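Acyl-CoA dehydrogenase (Bacillus subtilis, PDB 5LNX) catalyses the FAD-dependent oxidation of saturated acyl-CoA to 2,3-dehydroacyl-CoA, passing the electrons to an acceptor. Local coordinates at residues Y345-E348 against R349-R352. Numbering follows the deposited sequence.
Sequences YPVE and RLLR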
ATOM      1  N   TYR D 345      -2.008 -27.044   8.366  1.00 36.67           N
ATOM      2  CA  TYR D 345      -1.003 -26.044   8.782  1.00 34.47           C
ATOM      3  C   TYR D 345      -1.643 -24.784   9.407  1.00 31.28           C
ATOM      4  O   TYR D 345      -2.765 -24.413   9.026  1.00 35.06           O
ATOM      5  CB  TYR D 345      -0.159 -25.653   7.570  1.00 33.20           C
ATOM      6  CG  TYR D 345       0.838 -26.709   7.201  1.00 32.59           C
ATOM      7  CD1 TYR D 345       2.147 -26.641   7.659  1.00 34.90           C
ATOM      8  CD2 TYR D 345       0.480 -27.791   6.410  1.00 31.44           C
ATOM      9  CE1 TYR D 345       3.077 -27.610   7.316  1.00 33.02           C
ATOM     10  CE2 TYR D 345       1.400 -28.767   6.069  1.00 30.59           C
ATOM     11  CZ  TYR D 345       2.696 -28.670   6.528  1.00 30.76           C
ATOM     12  OH  TYR D 345       3.632 -29.607   6.175  1.00 30.94           O
ATOM     13  N   PRO D 346      -0.897 -24.086  10.301  1.00 28.05           N
ATOM     14  CA  PRO D 346      -1.420 -23.150  11.289  1.00 26.20           C
ATOM     15  C   PRO D 346      -1.628 -21.677  10.867  1.00 26.16           C
ATOM     16  O   PRO D 346      -1.977 -20.867  11.710  1.00 21.83           O
ATOM     17  CB  PRO D 346      -0.320 -23.185  12.351  1.00 25.66           C
ATOM     18  CG  PRO D 346       0.925 -23.271  11.552  1.00 23.84           C
ATOM     19  CD  PRO D 346       0.585 -24.045  10.312  1.00 26.39           C
ATOM     20  N   VAL D 347      -1.366 -21.340   9.606  1.00 27.58           N
ATOM     21  CA  VAL D 347      -1.380 -19.924   9.128  1.00 28.05           C
ATOM     22  C   VAL D 347      -2.642 -19.480   8.390  1.00 28.87           C
ATOM     23  O   VAL D 347      -2.991 -18.312   8.352  1.00 30.27           O
ATOM     24  CB  VAL D 347      -0.198 -19.593   8.182  1.00 25.67           C
ATOM     25  CG1 VAL D 347       1.076 -19.454   8.974  1.00 24.98           C
ATOM     26  CG2 VAL D 347      -0.054 -20.619   7.069  1.00 24.47           C
ATOM     27  N   GLU D 348      -3.286 -20.420   7.747  1.00 27.51           N
ATOM     28  CA  GLU D 348      -4.469 -20.150   6.972  1.00 25.85           C
ATOM     29  C   GLU D 348      -5.672 -19.599   7.843  1.00 26.31           C
ATOM     30  O   GLU D 348      -6.471 -18.729   7.419  1.00 24.77           O
ATOM     31  CB  GLU D 348      -4.681 -21.412   6.167  1.00 26.00           C
ATOM     32  CG  GLU D 348      -6.056 -21.529   5.655  1.00 30.64           C
ATOM     33  CD  GLU D 348      -7.046 -21.844   6.747  1.00 29.34           C
ATOM     34  OE1 GLU D 348      -6.676 -22.542   7.728  1.00 30.91           O
ATOM     35  OE2 GLU D 348      -8.154 -21.293   6.648  1.00 25.36           O
ATOM     36  N   ARG D 349      -5.688 -20.015   9.100  1.00 25.26           N
ATOM     37  CA  ARG D 349      -6.702 -19.593  10.061  1.00 24.19           C
ATOM     38  C   ARG D 349      -6.485 -18.166  10.442  1.00 27.10           C
ATOM     39  O   ARG D 349      -7.409 -17.479  10.868  1.00 33.37           O
ATOM     40  CB  ARG D 349      -6.629 -20.446  11.316  1.00 22.24           C
ATOM     41  CG  ARG D 349      -5.419 -20.198  12.182  1.00 21.14           C
ATOM     42  CD  ARG D 349      -5.412 -21.121  13.387  1.00 20.39           C
ATOM     43  NE  ARG D 349      -5.405 -22.524  13.007  1.00 18.76           N
ATOM     44  CZ  ARG D 349      -5.247 -23.530  13.856  1.00 18.70           C
ATOM     45  NH1 ARG D 349      -5.063 -23.301  15.158  1.00 18.27           N
ATOM     46  NH2 ARG D 349      -5.286 -24.784  13.403  1.00 18.08           N
ATOM     47  N   LEU D 350      -5.244 -17.719  10.327  1.00 27.30           N
ATOM     48  CA  LEU D 350      -4.865 -16.374  10.775  1.00 24.63           C
ATOM     49  C   LEU D 350      -5.430 -15.356   9.815  1.00 24.89           C
ATOM     50  O   LEU D 350      -5.787 -14.263  10.234  1.00 22.41           O
ATOM     51  CB  LEU D 350      -3.353 -16.235  10.835  1.00 24.76           C
ATOM     52  CG  LEU D 350      -2.665 -17.184  11.825  1.00 27.26           C
ATOM     53  CD1 LEU D 350      -1.173 -16.938  11.843  1.00 27.94           C
ATOM     54  CD2 LEU D 350      -3.225 -17.068  13.229  1.00 27.28           C
ATOM     55  N   LEU D 351      -5.511 -15.723   8.530  1.00 21.33           N
ATOM     56  CA  LEU D 351      -6.079 -14.835   7.533  1.00 20.28           C
ATOM     57  C   LEU D 351      -7.597 -14.738   7.745  1.00 20.29           C
ATOM     58  O   LEU D 351      -8.165 -13.656   7.910  1.00 22.58           O
ATOM     59  CB  LEU D 351      -5.784 -15.336   6.117  1.00 18.56           C
ATOM     60  CG  LEU D 351      -6.414 -14.490   5.005  1.00 17.38           C
ATOM     61  CD1 LEU D 351      -5.862 -13.075   5.035  1.00 19.29           C
ATOM     62  CD2 LEU D 351      -6.208 -15.085   3.637  1.00 18.02           C
ATOM     63  N   ARG D 352      -8.234 -15.896   7.676  1.00 19.15           N
ATOM     64  CA  ARG D 352      -9.651 -16.036   7.882  1.00 18.68           C
ATOM     65  C   ARG D 352     -10.099 -15.295   9.151  1.00 22.08           C
ATOM     66  O   ARG D 352     -11.072 -14.525   9.120  1.00 20.44           O
ATOM     67  CB  ARG D 352     -10.001 -17.511   8.009  1.00 17.90           C
ATOM     68  CG  ARG D 352      -9.964 -18.302   6.702  1.00 17.32           C
ATOM     69  CD  ARG D 352     -10.795 -19.574   6.773  1.00 15.76           C
ATOM     70  NE  ARG D 352     -10.218 -20.587   7.636  1.00 16.97           N
ATOM     71  CZ  ARG D 352     -10.449 -20.731   8.939  1.00 20.35           C
ATOM     72  NH1 ARG D 352     -11.303 -19.942   9.577  1.00 22.54           N
ATOM     73  NH2 ARG D 352      -9.795 -21.667   9.637  1.00 21.89           N
TER
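Glu348 and Arg352 form a salt bridge four residues apart on helix 348-356, in the C-terminal acyl-CoA dehydrogenase domain. The Glu348 chain leaves with CG anti to its backbone N (chi1 161°) and bends at chi2, carrying the carboxylate forward to Arg352. There OE2 meets Arg352 NE at the edge of the guanidinium, near its plane. Arg352 NE to Glu348 OE2 is modelled at 2.4 Å, too short to be taken literally at this resolution. Carboxylate and guanidinium are not coplanar; their planes stand 31° apart. Beside them run the backbone bonds: Leu350 N donates to Val347 O at 3.1 Å. Leu351 N and Arg352 N each make a weak bond to Glu348 O, at 3.3 Å. This buried side is completed by Leu200 of the second subunit, which packs on Glu348, Leu351 and Arg352. Val347 and Leu350, also buried, touch only lightly, Val347 CG1 to Leu350 CD1 at 4.4 Å, and pack on helices 332-336 and 229-265 respectively.

Packing is looser on the partly exposed side, where Pro346 meets Arg349. Arg349 CG lies 3.5 Å from Pro346 O, and a bend at chi3 brings one face of the guanidinium over Pro346 CA; its NH2 continues to a salt bridge with Glu27.

Arg352 has further partners in the same chain: NH2 pairs with Glu30, NH1 bonds to Leu200 O, and Tyr203 makes a cation-pi contact. With a carboxylate on NE and another on NH2, its buried positive charge is probably balanced, and these partners should fix the rotation of the guanidinium. Lys343 adds a long, weak ion pair to Glu348 OE2; together the two cations would be expected to favour the carboxylate form of Glu348.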